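Local coordinates for protein PKS (Streptomyces sp. CNQ431, PDB 5YDA) that is the acyltransferase domain of a splenocin polyketide synthase, broadly selective, and probably loads acyl extender units onto the carrier protein, at residues A[229-241]-A[286-298]. Sequence-based numbering, arbitrary orientation.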
loop_
_atom_site.group_PDB
_atom_site.type_symbol
_atom_site.label_atom_id
_atom_site.label_comp_id
_atom_site.label_asym_id
_atom_site.label_seq_id
_atom_site.Cartn_x
_atom_site.Cartn_y
_atom_site.Cartn_z
ATOM N N ILE A 229 11.877 -3.555 -18.377
ATOM C CA ILE A 229 12.035 -2.140 -18.066
ATOM C C ILE A 229 13.490 -1.835 -17.724
ATOM O O ILE A 229 14.085 -0.902 -18.272
ATOM C CB ILE A 229 11.074 -1.724 -16.936
ATOM C CG1 ILE A 229 9.651 -1.579 -17.485
ATOM C CG2 ILE A 229 11.529 -0.415 -16.308
ATOM C CD1 ILE A 229 8.558 -1.583 -16.429
ATOM N N ALA A 230 14.098 -2.642 -16.846
ATOM C CA ALA A 230 15.471 -2.365 -16.423
ATOM C C ALA A 230 16.444 -2.432 -17.596
ATOM O O ALA A 230 17.372 -1.624 -17.684
ATOM C CB ALA A 230 15.906 -3.331 -15.319
ATOM N N SER A 231 16.233 -3.362 -18.524
ATOM C CA SER A 231 17.179 -3.476 -19.628
ATOM C C SER A 231 17.030 -2.337 -20.626
ATOM O O SER A 231 17.940 -2.113 -21.422
ATOM C CB SER A 231 17.026 -4.827 -20.341
ATOM O OG SER A 231 15.839 -4.862 -21.145
ATOM N N SER A 232 15.915 -1.609 -20.606
ATOM C CA SER A 232 15.743 -0.508 -21.550
ATOM C C SER A 232 16.540 0.751 -21.195
ATOM O O SER A 232 16.611 1.667 -22.022
ATOM C CB SER A 232 14.267 -0.149 -21.671
ATOM O OG SER A 232 13.545 -1.265 -22.164
ATOM N N GLY A 233 17.132 0.828 -20.000
ATOM C CA GLY A 233 17.944 1.991 -19.671
ATOM C C GLY A 233 17.129 3.257 -19.402
ATOM O O GLY A 233 15.950 3.220 -19.025
ATOM N N GLY A 234 17.785 4.394 -19.604
ATOM C CA GLY A 234 17.157 5.681 -19.381
ATOM C C GLY A 234 17.151 6.069 -17.913
ATOM O O GLY A 234 17.804 5.450 -17.070
ATOM N N ALA A 235 16.372 7.108 -17.608
ATOM C CA ALA A 235 16.357 7.670 -16.264
ATOM C C ALA A 235 15.011 8.314 -15.985
ATOM O O ALA A 235 14.247 8.640 -16.897
ATOM C CB ALA A 235 17.481 8.689 -16.065
ATOM N N THR A 236 14.729 8.483 -14.698
ATOM C CA THR A 236 13.479 9.055 -14.229
ATOM C C THR A 236 13.799 10.079 -13.149
ATOM O O THR A 236 14.669 9.849 -12.303
ATOM C CB THR A 236 12.518 7.974 -13.674
ATOM O OG1 THR A 236 12.325 6.951 -14.660
ATOM C CG2 THR A 236 11.156 8.588 -13.350
ATOM N N VAL A 237 13.113 11.218 -13.194
ATOM C CA VAL A 237 13.272 12.251 -12.186
ATOM C C VAL A 237 11.903 12.547 -11.593
ATOM O O VAL A 237 10.923 12.721 -12.326
ATOM C CB VAL A 237 13.943 13.517 -12.763
ATOM C CG1 VAL A 237 13.138 14.080 -13.928
ATOM C CG2 VAL A 237 14.158 14.574 -11.657
ATOM N N GLY A 238 11.825 12.562 -10.262
ATOM C CA GLY A 238 10.612 12.991 -9.584
ATOM C C GLY A 238 10.695 14.487 -9.347
ATOM O O GLY A 238 11.685 14.981 -8.806
ATOM N N VAL A 239 9.667 15.208 -9.785
ATOM C CA VAL A 239 9.622 16.660 -9.714
ATOM C C VAL A 239 8.495 17.057 -8.777
ATOM O O VAL A 239 7.343 16.649 -8.977
ATOM C CB VAL A 239 9.403 17.295 -11.099
ATOM C CG1 VAL A 239 9.455 18.822 -10.988
ATOM C CG2 VAL A 239 10.423 16.768 -12.116
ATOM N N ALA A 240 8.830 17.863 -7.765
ATOM C CA ALA A 240 7.882 18.314 -6.747
ATOM C C ALA A 240 7.208 19.590 -7.236
ATOM O O ALA A 240 7.454 20.692 -6.757
ATOM C CB ALA A 240 8.589 18.533 -5.415
ATOM N N ALA A 241 6.384 19.416 -8.255
ATOM C CA ALA A 241 5.587 20.487 -8.817
ATOM C C ALA A 241 4.508 19.827 -9.655
ATOM O O ALA A 241 4.653 18.683 -10.090
ATOM C CB ALA A 241 6.425 21.439 -9.661
ATOM N N VAL A 286 12.834 24.855 -9.253
ATOM C CA VAL A 286 11.881 23.755 -9.086
ATOM C C VAL A 286 12.552 22.592 -8.358
ATOM O O VAL A 286 13.579 22.082 -8.826
ATOM C CB VAL A 286 11.315 23.310 -10.441
ATOM C CG1 VAL A 286 10.242 22.252 -10.239
ATOM C CG2 VAL A 286 10.742 24.523 -11.216
ATOM N N PRO A 287 12.040 22.150 -7.214
ATOM C CA PRO A 287 12.668 21.012 -6.524
ATOM C C PRO A 287 12.384 19.701 -7.249
ATOM O O PRO A 287 11.330 19.518 -7.865
ATOM C CB PRO A 287 12.018 21.030 -5.131
ATOM C CG PRO A 287 10.655 21.641 -5.375
ATOM C CD PRO A 287 10.827 22.633 -6.519
ATOM N N PHE A 288 13.348 18.787 -7.174
ATOM C CA PHE A 288 13.286 17.535 -7.918
ATOM C C PHE A 288 14.272 16.568 -7.298
ATOM O O PHE A 288 15.201 16.972 -6.597
ATOM C CB PHE A 288 13.622 17.719 -9.405
ATOM C CG PHE A 288 15.055 18.132 -9.667
ATOM C CD1 PHE A 288 16.064 17.182 -9.799
ATOM C CD2 PHE A 288 15.392 19.477 -9.788
ATOM C CE1 PHE A 288 17.389 17.569 -10.033
ATOM C CE2 PHE A 288 16.711 19.871 -10.034
ATOM C CZ PHE A 288 17.710 18.922 -10.151
ATOM N N ARG A 289 14.080 15.284 -7.580
ATOM C CA ARG A 289 15.086 14.323 -7.161
ATOM C C ARG A 289 15.119 13.182 -8.164
ATOM O O ARG A 289 14.072 12.638 -8.532
ATOM C CB ARG A 289 14.812 13.803 -5.739
ATOM C CG ARG A 289 15.974 12.966 -5.173
ATOM C CD ARG A 289 15.593 12.219 -3.889
ATOM N NE ARG A 289 14.246 11.655 -3.973
ATOM C CZ ARG A 289 13.967 10.432 -4.426
ATOM N NH1 ARG A 289 14.945 9.633 -4.839
ATOM N NH2 ARG A 289 12.711 10.005 -4.467
ATOM N N ARG A 290 16.321 12.853 -8.622
ATOM C CA ARG A 290 16.521 11.708 -9.498
ATOM C C ARG A 290 16.091 10.437 -8.779
ATOM O O ARG A 290 16.570 10.151 -7.677
ATOM C CB ARG A 290 17.997 11.627 -9.907
ATOM C CG ARG A 290 18.345 10.443 -10.793
ATOM C CD ARG A 290 17.821 10.644 -12.197
ATOM N NE ARG A 290 18.421 11.825 -12.808
ATOM C CZ ARG A 290 19.507 11.793 -13.575
ATOM N NH1 ARG A 290 20.100 10.632 -13.824
ATOM N NH2 ARG A 290 19.996 12.915 -14.097
ATOM N N LEU A 291 15.157 9.695 -9.369
ATOM C CA LEU A 291 14.833 8.383 -8.817
ATOM C C LEU A 291 16.056 7.479 -8.955
ATOM O O LEU A 291 16.768 7.524 -9.961
ATOM C CB LEU A 291 13.603 7.784 -9.520
ATOM C CG LEU A 291 12.306 8.633 -9.485
ATOM C CD1 LEU A 291 11.035 7.789 -9.646
ATOM C CD2 LEU A 291 12.202 9.477 -8.216
ATOM N N ARG A 292 16.347 6.699 -7.914
ATOM C CA ARG A 292 17.612 5.968 -7.908
ATOM C C ARG A 292 17.618 4.806 -8.883
ATOM O O ARG A 292 18.693 4.403 -9.324
ATOM C CB ARG A 292 17.977 5.423 -6.516
ATOM C CG ARG A 292 17.957 6.415 -5.338
ATOM C CD ARG A 292 16.569 6.931 -5.046
ATOM N NE ARG A 292 15.621 5.832 -4.919
ATOM C CZ ARG A 292 14.322 5.889 -5.215
ATOM N NH1 ARG A 292 13.723 6.963 -5.668
ATOM N NH2 ARG A 292 13.587 4.808 -5.053
ATOM N N MET A 293 16.463 4.272 -9.242
ATOM C CA MET A 293 16.435 3.221 -10.253
ATOM C C MET A 293 16.795 3.788 -11.622
ATOM O O MET A 293 16.024 4.597 -12.160
ATOM C CB MET A 293 15.055 2.568 -10.297
ATOM C CG MET A 293 14.932 1.493 -11.356
ATOM S SD MET A 293 15.989 0.068 -10.977
ATOM C CE MET A 293 15.795 -0.875 -12.495
ATOM N N PRO A 294 17.928 3.399 -12.223
ATOM C CA PRO A 294 18.268 3.906 -13.562
ATOM C C PRO A 294 17.399 3.271 -14.632
ATOM O O PRO A 294 17.848 2.436 -15.422
ATOM C CB PRO A 294 19.740 3.506 -13.725
ATOM C CG PRO A 294 19.845 2.227 -12.946
ATOM C CD PRO A 294 18.904 2.397 -11.748
ATOM N N ALA A 295 16.155 3.677 -14.708
ATOM C CA ALA A 295 15.228 3.185 -15.689
ATOM C C ALA A 295 14.259 4.264 -16.069
ATOM O O ALA A 295 14.145 5.226 -15.415
ATOM C CB ALA A 295 14.494 1.996 -15.146
ATOM N N ALA A 296 13.538 4.043 -17.137
ATOM C CA ALA A 296 12.574 4.973 -17.640
ATOM C C ALA A 296 11.212 4.376 -17.951
ATOM O O ALA A 296 10.744 4.418 -19.061
ATOM C CB ALA A 296 13.132 5.663 -18.856
ATOM N N ALA A 297 10.562 3.841 -16.953
ATOM C CA ALA A 297 9.242 3.288 -17.146
ATOM C C ALA A 297 8.257 4.369 -17.594
ATOM O O ALA A 297 8.417 5.509 -17.296
ATOM C CB ALA A 297 8.778 2.653 -15.876
ATOM N N HIS A 298 7.227 3.984 -18.306
ATOM C CA HIS A 298 6.193 4.888 -18.774
ATOM C C HIS A 298 6.633 6.009 -19.688
ATOM O O HIS A 298 6.127 7.082 -19.629
ATOM C CB HIS A 298 5.367 5.433 -17.607
ATOM C CG HIS A 298 4.856 4.374 -16.695
ATOM N ND1 HIS A 298 3.693 3.704 -16.932
ATOM C CD2 HIS A 298 5.363 3.849 -15.571
ATOM C CE1 HIS A 298 3.511 2.801 -16.007
ATOM N NE2 HIS A 298 4.509 2.870 -15.165
HETATM O O HOH W 1 13.712 1.864 -18.963
HETATM O O HOH W 2 18.303 -0.102 -15.234
HETATM O O HOH W 3 9.448 6.251 -14.962
HETATM O O HOH W 4 16.711 7.320 -12.855
#
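Thr236 meets the 286-298 segment at two places. Thr236 OG1, held beside its own backbone N (chi1 -54°), donates to Ala295 O at 2.6 Å, while Thr236 CG2 packs 3.8 Å from Leu291 CD1. Water 3 adds a second grip on the hydroxyl, linking OG1 to Ala297 O, and water 4 accepts from Thr236 N and lies within hydrogen-bonding distance of Leu291 O and Met293 O. From here the chains pair as an antiparallel ladder. Leu291 N donates to Thr236 O, Gly238 exchanges two bonds with Arg289 as a hydrogen-bonded pair (Arg289 N to Gly238 O, 2.7 Å), and Ala240 N reaches Pro287 O. Leu291 CD2 packs 3.7 Å from Gly238 N.

On the other face, Val237 CG2 lies 3.7 Å from Phe288 CD1, and Val239 CG1 meets Val286 CG1. Arg290, bent at chi2 and chi3, passes CD 3.3 Å from Thr236 O; its guanidinium forms salt bridges with Glu278 and Asp275.

Past the ladder, water 1 bridges Ile229 O and Gly233 O to Ala296 N, and the chain runs on to His298, whose NE2 bonds Ser200 OG, the probable nucleophile of the GxSxG elbow. Strand 288-290 is an outermost strand of the four-stranded antiparallel sheet, with strand 264-269 beyond 235-239 and helix 271-283 covering the Val237-Phe288 face.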